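Local atomic coordinates of lipolytic enzyme, G-D-S-L family (Bacteroides thetaiotaomicron, PDB entry 7BR2), a protein that metabolises the drug diltiazem in a gut bacterium, as a serine esterase of the SGNH (GDSL) hydrolase family. Residues Arg161-Gln166 with Asp179-Met184; Tyr272-Ile277 with Glu299-Leu304; Tyr369-Phe374 with Lys405-Leu410. All blocks are in the same frame, centred on the assembly; numbering follows the deposited sequence.

In the fold
The three contacts follow one another along the chain. Contact 1 lies in the SGNH hydrolase domain, where helix 155-173 packs on the end of edge strand 176-179 and the start of helix 181-194. Contact 2, whose centre is about 27 Å from that of contact 1, fixes the loop after strand 260-267 to the link between helix 296-300 and strand 303-308. Contact 3 joins helix 344-377 to the turn between helices 402-406 and 408-414; its centre is about 31 Å from that of contact 1 and 36 Å from that of contact 2, on the opposite side of the chain's centre from contact 2. Ser28, His207 and Asp204, the likely catalytic triad, belong to none of the three.

Contact 1: residues Arg161-Gln166 with Asp179-Met184; sequences RIIEYQ and DWNAPM
Ile163 of helix 155-173 meets Asp179 and Asn181 where the edge strand of the parallel sheet passes into helix 181-194, part of the alpha/beta/alpha layering of the SGNH hydrolase fold. The apolar part of the contact rests on this one isoleucine, which borders Asp179 with both branches and Asn181 with one. Its CG1 lies beside the backbone N (chi1 -64°) and continues extended, carrying CD1 out to Asn181, 3.5 Å from Asn181 CB. Ile163 CG2 and Ile163 CD1 each lie 3.7 Å from Asp179 OD1, and the side chains of Ile163 and Asp179 cross at about a right angle.

The polar part stays within 179-184. Asp179 caps the incoming helix with both oxygens: Asn181 N donates to Asp179 OD1 at 2.8 Å, and Ala182 N donates to Asp179 OD2 at 3.1 Å in a nearly straight bond (171°). Both donors approach from above the carboxylate plane. Gripped twice, the carboxylate is limited in its rotation, and the partial positive charge at the helix start would probably stabilise its negative charge. Asn181 turns its polar end elsewhere: OD1 accepts from Asn156 ND2, about two turns before Ile163 on the same helix, while ND2 makes a weak bond to Thr137 O. That same amide nitrogen also borders the isoleucine, with Asn181 ND2 3.5 Å from Ile163 CD1.

Contact 2: residues Tyr272-Ile277 with Glu299-Leu304; sequences YPLDTI and EMNTEL
The backbones come closest at Tyr272 and Asn301, whose CA atoms are 5.9 Å apart, as an extended loop piece passes the turn between helix 296-300 and strand 303-308. Asn301 spans this gap with its carboxamide and grips both polar backbone atoms of Tyr272. Tyr272 N donates to Asn301 OD1 at 2.9 Å, tilted 32° from the carbonyl plane. In return Asn301 ND2 donates to Tyr272 O, also at 2.9 Å; it lies in that carbonyl's plane, on a lone pair, although the bond is bent (134°). The amide's CG stands anti to its own backbone N (chi1 -150°), which carries the group across to the loop, and the paired bonds restrict its flip.

Tyr272 CB sits 3.4 Å from Asn301 OD1, but the ring leads away, with Pro273 CD over one face and Leu274 CD2 at its edge. Its hydroxyl reaches Phe38 O, among side chains of helix 35-46. Farther along the loop, Asp275 OD1 accepts from Ile277 N, forming an Asx turn. Asn301 thus pairs its amide with the N-H and C=O of one residue as a neighbouring strand's peptide would, tying the loop after strand 260-267 to the crossing from helix 296-300 into strand 303-308.

Contact 3: residues Tyr369-Phe374 with Lys405-Leu410; sequences YAWCQF and KGRRDL
Cys372 and Arg407 meet through sulfur and aliphatic carbon, with Cys372 SG 3.7 Å from Arg407 CB. Beside them, Arg407 CD approaches the Trp371 ring obliquely, 4.3 Å from Trp371 CE3. One turn farther along, Leu410 CD2 lies against the backbone of the other helix, 3.7 Å from Tyr369 N and 4.3 Å from Tyr369 CB. All of these are van der Waals contacts.

The Trp371 contact follows from the shape of Arg407. Its CG lies beside the backbone N (chi1 -73°), and the chain then bends at chi2 (111°), which brings CD beside the Trp371 ring. The guanidinium finds its partners outside: NE forms a salt bridge with Glu368, and the group makes a cation-pi contact with Trp403, whose ring also meets Trp371 edge-to-face. Tyr369 turns its ring away from Leu410; Gln373 CG rests 3.7 Å above one face, and the hydroxyl bonds to Asn386 ND2.

Arg407 occupies the N-cap position of helix 408-414, just after helix 402-406. The junction of the two short helices packs on the C-terminal part of the long helix 344-377, where Tyr411 adds contacts to Tyr369 and Cys372, while Ala370 and Phe374 touch helix 64-75.

Contact 1: residues Arg161-Gln166 with Asp179-Met184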
loop_
_atom_site.group_PDB
_atom_site.type_symbol
_atom_site.label_atom_id
_atom_site.label_comp_id
_atom_site.label_asym_id
_atom_site.label_seq_id
_atom_site.Cartn_x
_atom_site.Cartn_y
_atom_site.Cartn_z
ATOM N N ARG A 161 -1.841 -3.946 22.952
ATOM C CA ARG A 161 -2.291 -2.998 23.975
ATOM C C ARG A 161 -2.224 -1.564 23.462
ATOM O O ARG A 161 -3.147 -0.764 23.683
ATOM C CB ARG A 161 -1.447 -3.139 25.239
ATOM C CG ARG A 161 -1.796 -4.320 26.104
ATOM C CD ARG A 161 -0.978 -4.286 27.384
ATOM N NE ARG A 161 -1.536 -3.359 28.368
ATOM C CZ ARG A 161 -0.891 -2.964 29.461
ATOM N NH1 ARG A 161 0.341 -3.411 29.698
ATOM N NH2 ARG A 161 -1.472 -2.131 30.319
ATOM N N ILE A 162 -1.112 -1.211 22.808
ATOM C CA ILE A 162 -1.007 0.126 22.223
ATOM C C ILE A 162 -2.122 0.344 21.194
ATOM O O ILE A 162 -2.763 1.405 21.150
ATOM C CB ILE A 162 0.397 0.338 21.614
ATOM C CG1 ILE A 162 1.476 0.212 22.697
ATOM C CG2 ILE A 162 0.485 1.705 20.946
ATOM C CD1 ILE A 162 2.889 0.204 22.171
ATOM N N ILE A 163 -2.397 -0.673 20.380
ATOM C CA ILE A 163 -3.434 -0.535 19.365
ATOM C C ILE A 163 -4.809 -0.356 20.005
ATOM O O ILE A 163 -5.639 0.408 19.504
ATOM C CB ILE A 163 -3.397 -1.735 18.409
ATOM C CG1 ILE A 163 -2.065 -1.727 17.654
ATOM C CG2 ILE A 163 -4.575 -1.680 17.455
ATOM C CD1 ILE A 163 -1.858 -2.868 16.711
ATOM N N GLU A 164 -5.065 -1.024 21.132
ATOM C CA GLU A 164 -6.332 -0.816 21.836
ATOM C C GLU A 164 -6.427 0.592 22.400
ATOM O O GLU A 164 -7.507 1.203 22.384
ATOM C CB GLU A 164 -6.516 -1.861 22.942
ATOM C CG GLU A 164 -7.459 -3.014 22.587
ATOM C CD GLU A 164 -8.783 -2.539 21.951
ATOM O OE1 GLU A 164 -9.577 -1.860 22.651
ATOM O OE2 GLU A 164 -9.048 -2.864 20.771
ATOM N N TYR A 165 -5.315 1.128 22.907
ATOM C CA TYR A 165 -5.341 2.525 23.327
ATOM C C TYR A 165 -5.664 3.443 22.146
ATOM O O TYR A 165 -6.438 4.405 22.286
ATOM C CB TYR A 165 -4.020 2.923 23.969
ATOM C CG TYR A 165 -4.148 4.218 24.725
ATOM C CD1 TYR A 165 -4.090 5.442 24.061
ATOM C CD2 TYR A 165 -4.358 4.224 26.090
ATOM C CE1 TYR A 165 -4.229 6.634 24.739
ATOM C CE2 TYR A 165 -4.490 5.418 26.786
ATOM C CZ TYR A 165 -4.427 6.619 26.101
ATOM O OH TYR A 165 -4.560 7.802 26.785
ATOM N N GLN A 166 -5.100 3.142 20.969
ATOM C CA GLN A 166 -5.455 3.888 19.765
ATOM C C GLN A 166 -6.951 3.797 19.474
ATOM O O GLN A 166 -7.601 4.813 19.203
ATOM C CB GLN A 166 -4.670 3.363 18.568
ATOM C CG GLN A 166 -3.276 3.873 18.429
ATOM C CD GLN A 166 -2.632 3.345 17.176
ATOM O OE1 GLN A 166 -2.205 2.192 17.126
ATOM N NE2 GLN A 166 -2.577 4.179 16.142
ATOM N N ASP A 179 -7.368 -1.705 11.749
ATOM C CA ASP A 179 -6.306 -2.466 12.392
ATOM C C ASP A 179 -5.693 -3.441 11.403
ATOM O O ASP A 179 -6.418 -4.158 10.705
ATOM C CB ASP A 179 -6.831 -3.212 13.620
ATOM C CG ASP A 179 -5.742 -3.988 14.342
ATOM O OD1 ASP A 179 -4.560 -3.558 14.302
ATOM O OD2 ASP A 179 -6.069 -5.034 14.947
ATOM N N TRP A 180 -4.362 -3.432 11.309
ATOM C CA TRP A 180 -3.660 -4.463 10.553
ATOM C C TRP A 180 -3.267 -5.655 11.412
ATOM O O TRP A 180 -3.002 -6.729 10.875
ATOM C CB TRP A 180 -2.382 -3.899 9.903
ATOM C CG TRP A 180 -2.544 -3.022 8.673
ATOM C CD1 TRP A 180 -3.242 -3.312 7.526
ATOM C CD2 TRP A 180 -1.940 -1.741 8.457
ATOM N NE1 TRP A 180 -3.127 -2.276 6.629
ATOM C CE2 TRP A 180 -2.332 -1.300 7.175
ATOM C CE3 TRP A 180 -1.112 -0.916 9.232
ATOM C CZ2 TRP A 180 -1.920 -0.075 6.647
ATOM C CZ3 TRP A 180 -0.710 0.310 8.705
ATOM C CH2 TRP A 180 -1.117 0.715 7.427
ATOM N N ASN A 181 -3.198 -5.475 12.728
ATOM C CA ASN A 181 -2.555 -6.461 13.590
ATOM C C ASN A 181 -3.359 -7.760 13.639
ATOM O O ASN A 181 -2.844 -8.836 13.314
ATOM C CB ASN A 181 -2.374 -5.865 14.989
ATOM C CG ASN A 181 -1.292 -6.561 15.778
ATOM O OD1 ASN A 181 -1.431 -7.723 16.150
ATOM N ND2 ASN A 181 -0.195 -5.850 16.031
ATOM N N ALA A 182 -4.636 -7.670 14.023
ATOM C CA ALA A 182 -5.470 -8.869 14.111
ATOM C C ALA A 182 -5.598 -9.595 12.781
ATOM O O ALA A 182 -5.301 -10.802 12.737
ATOM C CB ALA A 182 -6.848 -8.507 14.680
ATOM N N PRO A 183 -6.006 -8.960 11.678
ATOM C CA PRO A 183 -6.145 -9.734 10.433
ATOM C C PRO A 183 -4.838 -10.334 9.954
ATOM O O PRO A 183 -4.825 -11.445 9.402
ATOM C CB PRO A 183 -6.696 -8.710 9.428
ATOM C CG PRO A 183 -7.116 -7.529 10.231
ATOM C CD PRO A 183 -6.340 -7.536 11.486
ATOM N N MET A 184 -3.725 -9.649 10.171
ATOM C CA MET A 184 -2.462 -10.185 9.692
ATOM C C MET A 184 -1.992 -11.335 10.569
ATOM O O MET A 184 -1.396 -12.291 10.070
ATOM C CB MET A 184 -1.418 -9.076 9.616
ATOM C CG MET A 184 -1.611 -8.157 8.419
ATOM S SD MET A 184 -0.398 -6.826 8.383
ATOM C CE MET A 184 0.989 -7.705 7.644
#

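Contact 2: residues Tyr272-Ile277 with Glu299-Leu304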
loop_
_atom_site.group_PDB
_atom_site.type_symbol
_atom_site.label_atom_id
_atom_site.label_comp_id
_atom_site.label_asym_id
_atom_site.label_seq_id
_atom_site.Cartn_x
_atom_site.Cartn_y
_atom_site.Cartn_z
ATOM N N TYR A 272 -6.036 -3.907 -11.598
ATOM C CA TYR A 272 -4.970 -3.627 -10.649
ATOM C C TYR A 272 -3.724 -4.390 -11.059
ATOM O O TYR A 272 -3.781 -5.618 -11.202
ATOM C CB TYR A 272 -5.358 -4.012 -9.237
ATOM C CG TYR A 272 -4.356 -3.503 -8.237
ATOM C CD1 TYR A 272 -4.439 -2.201 -7.744
ATOM C CD2 TYR A 272 -3.293 -4.304 -7.815
ATOM C CE1 TYR A 272 -3.513 -1.721 -6.837
ATOM C CE2 TYR A 272 -2.361 -3.830 -6.908
ATOM C CZ TYR A 272 -2.473 -2.535 -6.428
ATOM O OH TYR A 272 -1.550 -2.064 -5.519
ATOM N N PRO A 273 -2.607 -3.712 -11.304
ATOM C CA PRO A 273 -1.388 -4.403 -11.727
ATOM C C PRO A 273 -0.543 -4.838 -10.543
ATOM O O PRO A 273 -0.397 -4.125 -9.547
ATOM C CB PRO A 273 -0.683 -3.345 -12.584
ATOM C CG PRO A 273 -1.100 -2.071 -11.979
ATOM C CD PRO A 273 -2.481 -2.252 -11.396
ATOM N N LEU A 274 0.023 -6.040 -10.672
ATOM C CA LEU A 274 0.793 -6.672 -9.609
ATOM C C LEU A 274 2.225 -6.872 -10.077
ATOM O O LEU A 274 2.468 -7.479 -11.128
ATOM C CB LEU A 274 0.169 -8.010 -9.205
ATOM C CG LEU A 274 -1.205 -7.860 -8.556
ATOM C CD1 LEU A 274 -1.958 -9.184 -8.475
ATOM C CD2 LEU A 274 -1.100 -7.206 -7.179
ATOM N N ASP A 275 3.164 -6.332 -9.316
ATOM C CA ASP A 275 4.575 -6.536 -9.601
ATOM C C ASP A 275 4.963 -7.958 -9.201
ATOM O O ASP A 275 4.692 -8.389 -8.070
ATOM C CB ASP A 275 5.397 -5.510 -8.829
ATOM C CG ASP A 275 6.762 -5.280 -9.432
ATOM O OD1 ASP A 275 7.193 -6.092 -10.277
ATOM O OD2 ASP A 275 7.405 -4.282 -9.034
ATOM N N THR A 276 5.590 -8.692 -10.121
ATOM C CA THR A 276 5.998 -10.067 -9.847
ATOM C C THR A 276 7.443 -10.170 -9.406
ATOM O O THR A 276 7.904 -11.275 -9.103
ATOM C CB THR A 276 5.802 -10.950 -11.082
ATOM O OG1 THR A 276 6.645 -10.485 -12.140
ATOM C CG2 THR A 276 4.372 -10.915 -11.535
ATOM N N ILE A 277 8.156 -9.042 -9.327
ATOM C CA ILE A 277 9.559 -9.010 -8.937
ATOM C C ILE A 277 9.653 -8.779 -7.439
ATOM O O ILE A 277 8.967 -7.913 -6.888
ATOM C CB ILE A 277 10.318 -7.908 -9.707
ATOM C CG1 ILE A 277 10.253 -8.129 -11.221
ATOM C CG2 ILE A 277 11.763 -7.828 -9.242
ATOM C CD1 ILE A 277 10.885 -9.424 -11.674
ATOM N N GLU A 299 -11.851 -10.345 -4.547
ATOM C CA GLU A 299 -12.532 -9.229 -3.899
ATOM C C GLU A 299 -12.227 -7.879 -4.536
ATOM O O GLU A 299 -13.078 -6.979 -4.490
ATOM C CB GLU A 299 -12.183 -9.178 -2.407
ATOM C CG GLU A 299 -12.747 -10.357 -1.639
ATOM C CD GLU A 299 -12.483 -10.310 -0.149
ATOM O OE1 GLU A 299 -12.144 -9.227 0.371
ATOM O OE2 GLU A 299 -12.599 -11.367 0.505
ATOM N N MET A 300 -11.051 -7.719 -5.150
ATOM C CA MET A 300 -10.618 -6.401 -5.607
ATOM C C MET A 300 -9.997 -6.365 -6.991
ATOM O O MET A 300 -9.695 -5.269 -7.465
ATOM C CB MET A 300 -9.619 -5.783 -4.625
ATOM C CG MET A 300 -10.226 -5.386 -3.315
ATOM S SD MET A 300 -9.033 -4.579 -2.230
ATOM C CE MET A 300 -10.020 -4.508 -0.732
ATOM N N ASN A 301 -9.765 -7.492 -7.645
ATOM C CA ASN A 301 -9.173 -7.470 -8.972
ATOM C C ASN A 301 -9.918 -8.406 -9.905
ATOM O O ASN A 301 -9.330 -9.272 -10.548
ATOM C CB ASN A 301 -7.688 -7.806 -8.933
ATOM C CG ASN A 301 -6.929 -7.133 -10.052
ATOM O OD1 ASN A 301 -7.459 -6.244 -10.720
ATOM N ND2 ASN A 301 -5.705 -7.575 -10.292
ATOM N N THR A 302 -11.238 -8.222 -10.008
ATOM C CA THR A 302 -12.084 -9.012 -10.903
ATOM C C THR A 302 -12.611 -8.137 -12.041
ATOM O O THR A 302 -13.478 -7.277 -11.831
ATOM C CB THR A 302 -13.231 -9.654 -10.125
ATOM O OG1 THR A 302 -12.695 -10.628 -9.223
ATOM C CG2 THR A 302 -14.198 -10.339 -11.072
ATOM N N GLU A 303 -12.098 -8.378 -13.245
ATOM C CA GLU A 303 -12.570 -7.765 -14.484
ATOM C C GLU A 303 -13.218 -8.890 -15.290
ATOM O O GLU A 303 -12.590 -9.521 -16.150
ATOM C CB GLU A 303 -11.400 -7.094 -15.247
ATOM C CG GLU A 303 -11.820 -6.322 -16.485
ATOM C CD GLU A 303 -10.641 -5.807 -17.311
ATOM O OE1 GLU A 303 -9.473 -6.164 -17.024
ATOM O OE2 GLU A 303 -10.892 -5.028 -18.258
ATOM N N LEU A 304 -14.494 -9.144 -15.008
ATOM C CA LEU A 304 -15.126 -10.395 -15.418
ATOM C C LEU A 304 -15.690 -10.296 -16.830
ATOM O O LEU A 304 -16.470 -9.388 -17.136
ATOM C CB LEU A 304 -16.226 -10.789 -14.435
ATOM C CG LEU A 304 -16.635 -12.262 -14.561
ATOM C CD1 LEU A 304 -15.535 -13.219 -14.076
ATOM C CD2 LEU A 304 -17.943 -12.529 -13.826
#

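Contact 3: residues Tyr369-Phe374 with Lys405-Leu410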
loop_
_atom_site.group_PDB
_atom_site.type_symbol
_atom_site.label_atom_id
_atom_site.label_comp_id
_atom_site.label_asym_id
_atom_site.label_seq_id
_atom_site.Cartn_x
_atom_site.Cartn_y
_atom_site.Cartn_z
ATOM N N TYR A 369 16.392 12.050 3.591
ATOM C CA TYR A 369 16.693 13.416 4.004
ATOM C C TYR A 369 15.978 13.755 5.310
ATOM O O TYR A 369 16.576 14.344 6.220
ATOM C CB TYR A 369 16.333 14.390 2.879
ATOM C CG TYR A 369 16.184 15.832 3.305
ATOM C CD1 TYR A 369 17.301 16.659 3.472
ATOM C CD2 TYR A 369 14.918 16.385 3.510
ATOM C CE1 TYR A 369 17.160 17.995 3.856
ATOM C CE2 TYR A 369 14.766 17.708 3.890
ATOM C CZ TYR A 369 15.890 18.515 4.063
ATOM O OH TYR A 369 15.721 19.835 4.431
ATOM N N ALA A 370 14.713 13.342 5.436
ATOM C CA ALA A 370 13.964 13.590 6.667
ATOM C C ALA A 370 14.620 12.924 7.873
ATOM O O ALA A 370 14.596 13.477 8.980
ATOM C CB ALA A 370 12.513 13.119 6.520
ATOM N N TRP A 371 15.162 11.712 7.702
ATOM C CA TRP A 371 15.907 11.137 8.818
ATOM C C TRP A 371 17.090 12.027 9.177
ATOM O O TRP A 371 17.347 12.289 10.356
ATOM C CB TRP A 371 16.414 9.722 8.541
ATOM C CG TRP A 371 17.128 9.230 9.785
ATOM C CD1 TRP A 371 16.566 8.576 10.846
ATOM C CD2 TRP A 371 18.509 9.440 10.139
ATOM N NE1 TRP A 371 17.507 8.342 11.810
ATOM C CE2 TRP A 371 18.705 8.865 11.408
ATOM C CE3 TRP A 371 19.596 10.050 9.503
ATOM C CZ2 TRP A 371 19.942 8.880 12.054
ATOM C CZ3 TRP A 371 20.825 10.067 10.150
ATOM C CH2 TRP A 371 20.985 9.486 11.409
ATOM N N CYS A 372 17.832 12.506 8.177
ATOM C CA CYS A 372 18.937 13.399 8.515
ATOM C C CYS A 372 18.443 14.571 9.352
ATOM O O CYS A 372 19.056 14.935 10.369
ATOM C CB CYS A 372 19.644 13.886 7.243
ATOM S SG CYS A 372 20.597 12.556 6.466
ATOM N N GLN A 373 17.270 15.090 9.008
ATOM C CA GLN A 373 16.811 16.305 9.672
ATOM C C GLN A 373 16.328 16.025 11.089
ATOM O O GLN A 373 16.738 16.710 12.030
ATOM C CB GLN A 373 15.716 16.992 8.846
ATOM C CG GLN A 373 16.265 17.764 7.631
ATOM C CD GLN A 373 17.234 18.899 8.005
ATOM O OE1 GLN A 373 17.377 19.244 9.173
ATOM N NE2 GLN A 373 17.883 19.492 6.997
ATOM N N PHE A 374 15.435 15.047 11.265
ATOM C CA PHE A 374 14.839 14.834 12.581
ATOM C C PHE A 374 15.579 13.799 13.428
ATOM O O PHE A 374 15.552 13.884 14.664
ATOM C CB PHE A 374 13.367 14.444 12.420
ATOM C CG PHE A 374 12.559 15.502 11.750
ATOM C CD1 PHE A 374 12.071 16.577 12.466
ATOM C CD2 PHE A 374 12.309 15.442 10.383
ATOM C CE1 PHE A 374 11.337 17.572 11.826
ATOM C CE2 PHE A 374 11.577 16.424 9.741
ATOM C CZ PHE A 374 11.094 17.495 10.462
ATOM N N LYS A 405 26.879 8.652 8.680
ATOM C CA LYS A 405 27.922 8.574 7.666
ATOM C C LYS A 405 27.393 7.933 6.394
ATOM O O LYS A 405 27.792 8.316 5.294
ATOM C CB LYS A 405 29.119 7.765 8.171
ATOM C CG LYS A 405 30.325 7.837 7.231
ATOM C CD LYS A 405 31.503 7.008 7.708
ATOM C CE LYS A 405 32.783 7.550 7.106
ATOM N NZ LYS A 405 33.960 6.692 7.389
ATOM N N GLY A 406 26.504 6.949 6.524
ATOM C CA GLY A 406 25.922 6.355 5.334
ATOM C C GLY A 406 25.071 7.312 4.525
ATOM O O GLY A 406 24.917 7.122 3.316
ATOM N N ARG A 407 24.549 8.358 5.149
ATOM C CA ARG A 407 23.701 9.316 4.459
ATOM C C ARG A 407 24.375 10.644 4.147
ATOM O O ARG A 407 23.691 11.557 3.681
ATOM C CB ARG A 407 22.403 9.549 5.234
ATOM C CG ARG A 407 21.441 8.378 5.135
ATOM C CD ARG A 407 21.240 7.600 6.398
ATOM N NE ARG A 407 20.516 6.377 6.080
ATOM C CZ ARG A 407 21.102 5.252 5.681
ATOM N NH1 ARG A 407 22.416 5.195 5.569
ATOM N NH2 ARG A 407 20.373 4.182 5.402
ATOM N N ARG A 408 25.679 10.795 4.404
ATOM C CA ARG A 408 26.316 12.089 4.178
ATOM C C ARG A 408 26.282 12.495 2.703
ATOM O O ARG A 408 26.125 13.678 2.387
ATOM C CB ARG A 408 27.756 12.108 4.687
ATOM C CG ARG A 408 28.425 13.452 4.377
ATOM C CD ARG A 408 29.702 13.704 5.159
ATOM N NE ARG A 408 30.596 12.558 5.130
ATOM C CZ ARG A 408 31.811 12.560 5.669
ATOM N NH1 ARG A 408 32.256 13.657 6.276
ATOM N NH2 ARG A 408 32.578 11.474 5.601
ATOM N N ASP A 409 26.513 11.556 1.787
ATOM C CA ASP A 409 26.465 11.903 0.368
ATOM C C ASP A 409 25.058 12.375 -0.029
ATOM O O ASP A 409 24.872 13.455 -0.634
ATOM C CB ASP A 409 26.908 10.689 -0.458
ATOM C CG ASP A 409 26.979 10.988 -1.942
ATOM O OD1 ASP A 409 27.546 12.037 -2.298
ATOM O OD2 ASP A 409 26.477 10.179 -2.753
ATOM N N LEU A 410 24.049 11.589 0.355
ATOM C CA LEU A 410 22.677 11.973 0.091
ATOM C C LEU A 410 22.370 13.321 0.722
ATOM O O LEU A 410 21.723 14.160 0.096
ATOM C CB LEU A 410 21.711 10.894 0.595
ATOM C CG LEU A 410 20.211 11.153 0.347
ATOM C CD1 LEU A 410 19.490 9.849 -0.023
ATOM C CD2 LEU A 410 19.517 11.839 1.538
#